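Local atomic coordinates of N-alpha-acetyltransferase 30 (Saccharomyces cerevisiae, PDB entry 6YGA), a protein that catalyses, as the catalytic subunit of the NatC complex, the transfer of an acetyl group from acetyl-CoA to the N-terminal methionine of proteins such as the L-A virus Gag protein. Residues C112-V121 / D150-T159. Residues are numbered along the deposited sequence; the frame is centred on the assembly and turned at random.
Sequences CDEIMLETEV and DAFKLILPLT
With CG1 turned beside its own backbone N (chi1 -47°), V121 sets that methyl almost squarely over the centre of the F152 ring, 3.6 Å from V121 CG1 to the ring centroid, a CH-pi contact. L154 holds CG anti to its carbonyl carbon (chi1 -56°), and its CD1 is shared between L117 and T119: L154 CD1 lies 3.7 Å from L117 CD1 and a similar distance from T119 CG2. Helix 124-131 covers this apolar face, Y130 touching both leucines. On the other face the bent side chain of M116, a selenomethionine, lays CG and SE across the chain of K153, with M116 CG 3.8 Å from K153 CE; the CG1 branch of I155 flanks the same M116 CG.

Strands 114-120 and 151-157 are antiparallel neighbours in the C-terminal half of the GNAT sheet. Strand 114-120 pairs in parallel with 76-86 on its other edge, and the last strand of the chain, 151-157, lies between it and 136-141, antiparallel to both. Paired backbone bonds at I115/L156, L117/L154 and T119/F152 fix the register, the L154 N to L117 O bond being 2.9 Å long. CA-H...O contacts such as I155 CA to I115 O, 3.2 Å, fill in between them.

Past P157 the ladder ends in a shared acceptor: D113 O takes both L158 N and, at 3.3 Å, T159 N, the two reaching it from one face of the carbonyl plane. T159 OG1 donates to D113 OD1 at 2.7 Å on the anti side of the carboxylate, tilted out of its plane; OD2 takes the backbone N of L77. L158 CD1 packs against I115 CG1, 3.8 Å away. I155 and P157, on the M116 face, pack on L587 of the N-alpha-acetyltransferase 35 chain.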
ATOM      1  N   CYS A 112      26.376   3.109 -14.644  1.00 47.69           N
ATOM      2  CA  CYS A 112      24.997   2.975 -14.194  1.00 47.16           C
ATOM      3  C   CYS A 112      24.089   3.813 -15.084  1.00 47.43           C
ATOM      4  O   CYS A 112      24.425   4.940 -15.456  1.00 45.19           O
ATOM      5  CB  CYS A 112      24.855   3.412 -12.733  1.00 47.21           C
ATOM      6  SG  CYS A 112      25.288   2.143 -11.516  1.00 52.34           S
ATOM      7  N   ASP A 113      22.951   3.238 -15.459  1.00 45.98           N
ATOM      8  CA  ASP A 113      21.970   3.958 -16.255  1.00 46.22           C
ATOM      9  C   ASP A 113      21.021   4.784 -15.405  1.00 44.95           C
ATOM     10  O   ASP A 113      20.394   5.713 -15.925  1.00 43.88           O
ATOM     11  CB  ASP A 113      21.166   2.976 -17.111  1.00 46.42           C
ATOM     12  CG  ASP A 113      22.028   2.242 -18.119  1.00 47.41           C
ATOM     13  OD1 ASP A 113      22.689   2.915 -18.936  1.00 47.87           O
ATOM     14  OD2 ASP A 113      22.052   0.994 -18.092  1.00 47.58           O
ATOM     15  N   GLU A 114      20.911   4.476 -14.115  1.00 44.04           N
ATOM     16  CA  GLU A 114      19.982   5.166 -13.234  1.00 43.93           C
ATOM     17  C   GLU A 114      20.375   4.889 -11.792  1.00 44.96           C
ATOM     18  O   GLU A 114      21.052   3.902 -11.489  1.00 44.41           O
ATOM     19  CB  GLU A 114      18.538   4.727 -13.494  1.00 44.61           C
ATOM     20  CG  GLU A 114      18.297   3.255 -13.217  1.00 50.05           C
ATOM     21  CD  GLU A 114      17.100   2.705 -13.964  1.00 56.34           C
ATOM     22  OE1 GLU A 114      16.735   3.282 -15.008  1.00 57.92           O
ATOM     23  OE2 GLU A 114      16.526   1.693 -13.508  1.00 59.55           O
ATOM     24  N   ILE A 115      19.943   5.779 -10.904  1.00 42.87           N
ATOM     25  CA  ILE A 115      20.154   5.646  -9.470  1.00 40.52           C
ATOM     26  C   ILE A 115      18.789   5.575  -8.803  1.00 39.54           C
ATOM     27  O   ILE A 115      17.907   6.388  -9.101  1.00 40.95           O
ATOM     28  CB  ILE A 115      20.976   6.819  -8.908  1.00 37.96           C
ATOM     29  CG1 ILE A 115      22.221   7.046  -9.762  1.00 37.34           C
ATOM     30  CG2 ILE A 115      21.378   6.545  -7.467  1.00 36.60           C
ATOM     31  CD1 ILE A 115      23.201   5.896  -9.717  1.00 39.17           C
HETATM   32  N   MSE A 116      18.616   4.611  -7.904  1.00 35.35           N
HETATM   33  CA  MSE A 116      17.337   4.440  -7.224  1.00 35.63           C
HETATM   34  C   MSE A 116      17.507   4.418  -5.707  1.00 39.24           C
HETATM   35  O   MSE A 116      18.473   3.860  -5.189  1.00 40.27           O
HETATM   36  CB  MSE A 116      16.653   3.154  -7.699  1.00 36.36           C
HETATM   37  CG  MSE A 116      15.205   2.999  -7.258  1.00 36.02           C
HETATM   38 SE   MSE A 116      14.999   2.198  -5.490  0.54 36.29          SE
HETATM   39  CE  MSE A 116      15.203   0.325  -5.985  1.00 37.41           C
ATOM     40  N   LEU A 117      16.559   5.034  -5.003  1.00 39.97           N
ATOM     41  CA  LEU A 117      16.537   5.010  -3.550  1.00 41.27           C
ATOM     42  C   LEU A 117      15.093   5.092  -3.082  1.00 41.29           C
ATOM     43  O   LEU A 117      14.196   5.486  -3.832  1.00 41.29           O
ATOM     44  CB  LEU A 117      17.368   6.154  -2.948  1.00 43.44           C
ATOM     45  CG  LEU A 117      16.839   7.580  -3.144  1.00 43.33           C
ATOM     46  CD1 LEU A 117      16.082   8.067  -1.915  1.00 43.91           C
ATOM     47  CD2 LEU A 117      17.962   8.544  -3.500  1.00 43.53           C
ATOM     48  N   GLU A 118      14.878   4.704  -1.830  1.00 42.30           N
ATOM     49  CA  GLU A 118      13.599   4.871  -1.160  1.00 43.21           C
ATOM     50  C   GLU A 118      13.783   5.816   0.014  1.00 47.12           C
ATOM     51  O   GLU A 118      14.835   5.815   0.664  1.00 53.42           O
ATOM     52  CB  GLU A 118      13.036   3.532  -0.670  1.00 45.51           C
ATOM     53  CG  GLU A 118      12.855   2.492  -1.762  1.00 48.23           C
ATOM     54  CD  GLU A 118      13.918   1.415  -1.728  1.00 51.36           C
ATOM     55  OE1 GLU A 118      14.820   1.491  -0.867  1.00 52.56           O
ATOM     56  OE2 GLU A 118      13.846   0.487  -2.561  1.00 52.93           O
ATOM     57  N   THR A 119      12.763   6.625   0.281  1.00 45.88           N
ATOM     58  CA  THR A 119      12.813   7.567   1.384  1.00 47.19           C
ATOM     59  C   THR A 119      11.398   7.800   1.893  1.00 44.82           C
ATOM     60  O   THR A 119      10.413   7.496   1.214  1.00 43.02           O
ATOM     61  CB  THR A 119      13.474   8.890   0.965  1.00 51.35           C
ATOM     62  OG1 THR A 119      13.758   9.679   2.126  1.00 57.51           O
ATOM     63  CG2 THR A 119      12.564   9.676   0.048  1.00 49.04           C
ATOM     64  N   GLU A 120      11.312   8.327   3.111  1.00 45.17           N
ATOM     65  CA  GLU A 120      10.020   8.624   3.708  1.00 44.96           C
ATOM     66  C   GLU A 120       9.386   9.825   3.020  1.00 46.77           C
ATOM     67  O   GLU A 120      10.071  10.787   2.661  1.00 49.07           O
ATOM     68  CB  GLU A 120      10.178   8.908   5.203  1.00 46.97           C
ATOM     69  CG  GLU A 120      10.868   7.802   5.996  1.00 49.46           C
ATOM     70  CD  GLU A 120      12.384   7.940   6.030  1.00 56.11           C
ATOM     71  OE1 GLU A 120      12.949   8.658   5.177  1.00 57.87           O
ATOM     72  OE2 GLU A 120      13.016   7.329   6.920  1.00 58.94           O
ATOM     73  N   VAL A 121       8.064   9.772   2.837  1.00 48.23           N
ATOM     74  CA  VAL A 121       7.364  10.917   2.272  1.00 50.97           C
ATOM     75  C   VAL A 121       7.350  12.087   3.244  1.00 55.41           C
ATOM     76  O   VAL A 121       7.150  13.234   2.828  1.00 55.77           O
ATOM     77  CB  VAL A 121       5.931  10.532   1.862  1.00 50.73           C
ATOM     78  CG1 VAL A 121       5.940   9.236   1.071  1.00 47.49           C
ATOM     79  CG2 VAL A 121       5.040  10.413   3.083  1.00 54.11           C
ATOM     80  N   ASP A 150       4.225   6.301   4.507  1.00 47.09           N
ATOM     81  CA  ASP A 150       4.500   5.777   3.180  1.00 43.38           C
ATOM     82  C   ASP A 150       5.935   6.096   2.760  1.00 40.15           C
ATOM     83  O   ASP A 150       6.685   6.786   3.457  1.00 37.67           O
ATOM     84  CB  ASP A 150       3.508   6.350   2.169  1.00 43.09           C
ATOM     85  CG  ASP A 150       2.062   6.082   2.549  1.00 46.47           C
ATOM     86  OD1 ASP A 150       1.827   5.298   3.492  1.00 46.75           O
ATOM     87  OD2 ASP A 150       1.159   6.659   1.901  1.00 48.34           O
ATOM     88  N   ALA A 151       6.318   5.585   1.595  1.00 39.70           N
ATOM     89  CA  ALA A 151       7.614   5.877   1.007  1.00 37.06           C
ATOM     90  C   ALA A 151       7.424   6.406  -0.402  1.00 34.99           C
ATOM     91  O   ALA A 151       6.405   6.162  -1.052  1.00 34.17           O
ATOM     92  CB  ALA A 151       8.518   4.643   0.953  1.00 36.36           C
ATOM     93  N   PHE A 152       8.427   7.143  -0.861  1.00 37.73           N
ATOM     94  CA  PHE A 152       8.578   7.497  -2.262  1.00 38.16           C
ATOM     95  C   PHE A 152       9.738   6.697  -2.838  1.00 41.03           C
ATOM     96  O   PHE A 152      10.754   6.487  -2.165  1.00 39.59           O
ATOM     97  CB  PHE A 152       8.843   8.998  -2.444  1.00 36.62           C
ATOM     98  CG  PHE A 152       7.614   9.863  -2.330  1.00 36.96           C
ATOM     99  CD1 PHE A 152       6.403   9.445  -2.854  1.00 36.40           C
ATOM    100  CD2 PHE A 152       7.675  11.102  -1.706  1.00 38.25           C
ATOM    101  CE1 PHE A 152       5.275  10.244  -2.754  1.00 39.72           C
ATOM    102  CE2 PHE A 152       6.550  11.905  -1.602  1.00 38.90           C
ATOM    103  CZ  PHE A 152       5.351  11.475  -2.126  1.00 39.59           C
ATOM    104  N   LYS A 153       9.570   6.232  -4.069  1.00 41.96           N
ATOM    105  CA  LYS A 153      10.654   5.638  -4.836  1.00 42.04           C
ATOM    106  C   LYS A 153      11.227   6.718  -5.743  1.00 40.26           C
ATOM    107  O   LYS A 153      10.527   7.218  -6.630  1.00 39.84           O
ATOM    108  CB  LYS A 153      10.151   4.448  -5.653  1.00 44.71           C
ATOM    109  CG  LYS A 153      11.231   3.674  -6.382  1.00 47.40           C
ATOM    110  CD  LYS A 153      10.639   2.482  -7.113  1.00 50.97           C
ATOM    111  CE  LYS A 153      11.713   1.482  -7.489  1.00 57.38           C
ATOM    112  NZ  LYS A 153      11.120   0.187  -7.922  1.00 61.91           N
ATOM    113  N   LEU A 154      12.481   7.091  -5.507  1.00 38.15           N
ATOM    114  CA  LEU A 154      13.140   8.150  -6.260  1.00 37.54           C
ATOM    115  C   LEU A 154      14.104   7.544  -7.267  1.00 37.99           C
ATOM    116  O   LEU A 154      14.838   6.604  -6.949  1.00 41.15           O
ATOM    117  CB  LEU A 154      13.897   9.100  -5.332  1.00 39.93           C
ATOM    118  CG  LEU A 154      13.077   9.758  -4.224  1.00 44.50           C
ATOM    119  CD1 LEU A 154      13.932  10.688  -3.374  1.00 48.16           C
ATOM    120  CD2 LEU A 154      11.908  10.508  -4.825  1.00 43.61           C
ATOM    121  N   ILE A 155      14.100   8.095  -8.482  1.00 35.52           N
ATOM    122  CA  ILE A 155      14.950   7.629  -9.571  1.00 36.67           C
ATOM    123  C   ILE A 155      15.586   8.832 -10.256  1.00 36.98           C
ATOM    124  O   ILE A 155      14.904   9.820 -10.555  1.00 36.48           O
ATOM    125  CB  ILE A 155      14.160   6.785 -10.590  1.00 37.14           C
ATOM    126  CG1 ILE A 155      13.611   5.524  -9.924  1.00 41.20           C
ATOM    127  CG2 ILE A 155      15.039   6.420 -11.778  1.00 35.03           C
ATOM    128  CD1 ILE A 155      12.979   4.565 -10.890  1.00 42.83           C
ATOM    129  N   LEU A 156      16.888   8.747 -10.489  1.00 37.13           N
ATOM    130  CA  LEU A 156      17.639   9.759 -11.226  1.00 38.01           C
ATOM    131  C   LEU A 156      18.186   9.117 -12.490  1.00 40.55           C
ATOM    132  O   LEU A 156      19.064   8.235 -12.406  1.00 40.81           O
ATOM    133  CB  LEU A 156      18.775  10.328 -10.379  1.00 37.14           C
ATOM    134  CG  LEU A 156      19.773  11.251 -11.081  1.00 38.34           C
ATOM    135  CD1 LEU A 156      19.122  12.585 -11.413  1.00 37.75           C
ATOM    136  CD2 LEU A 156      21.022  11.448 -10.228  1.00 40.52           C
ATOM    137  N   PRO A 157      17.709   9.511 -13.669  1.00 38.71           N
ATOM    138  CA  PRO A 157      18.154   8.866 -14.910  1.00 39.76           C
ATOM    139  C   PRO A 157      19.474   9.456 -15.394  1.00 41.91           C
ATOM    140  O   PRO A 157      19.641  10.678 -15.469  1.00 43.45           O
ATOM    141  CB  PRO A 157      17.013   9.163 -15.886  1.00 37.65           C
ATOM    142  CG  PRO A 157      16.489  10.474 -15.423  1.00 37.12           C
ATOM    143  CD  PRO A 157      16.678  10.534 -13.919  1.00 38.34           C
ATOM    144  N   LEU A 158      20.417   8.576 -15.726  1.00 43.31           N
ATOM    145  CA  LEU A 158      21.739   9.003 -16.158  1.00 45.96           C
ATOM    146  C   LEU A 158      21.962   8.812 -17.646  1.00 48.64           C
ATOM    147  O   LEU A 158      22.725   9.574 -18.251  1.00 46.89           O
ATOM    148  CB  LEU A 158      22.819   8.248 -15.376  1.00 44.91           C
ATOM    149  CG  LEU A 158      22.745   8.366 -13.849  1.00 44.27           C
ATOM    150  CD1 LEU A 158      23.794   7.493 -13.188  1.00 46.20           C
ATOM    151  CD2 LEU A 158      22.899   9.812 -13.410  1.00 44.39           C
ATOM    152  N   THR A 159      21.298   7.827 -18.244  1.00 51.11           N
ATOM    153  CA  THR A 159      21.353   7.610 -19.683  1.00 54.36           C
ATOM    154  C   THR A 159      19.958   7.483 -20.296  1.00 58.31           C
ATOM    155  O   THR A 159      18.992   7.104 -19.610  1.00 57.42           O
ATOM    156  CB  THR A 159      22.162   6.344 -20.038  1.00 56.66           C
ATOM    157  OG1 THR A 159      21.437   5.182 -19.620  1.00 59.77           O
ATOM    158  CG2 THR A 159      23.535   6.345 -19.347  1.00 54.84           C
ATOM    159  OXT THR A 159      19.808   7.749 -21.500  1.00 62.33           O
TER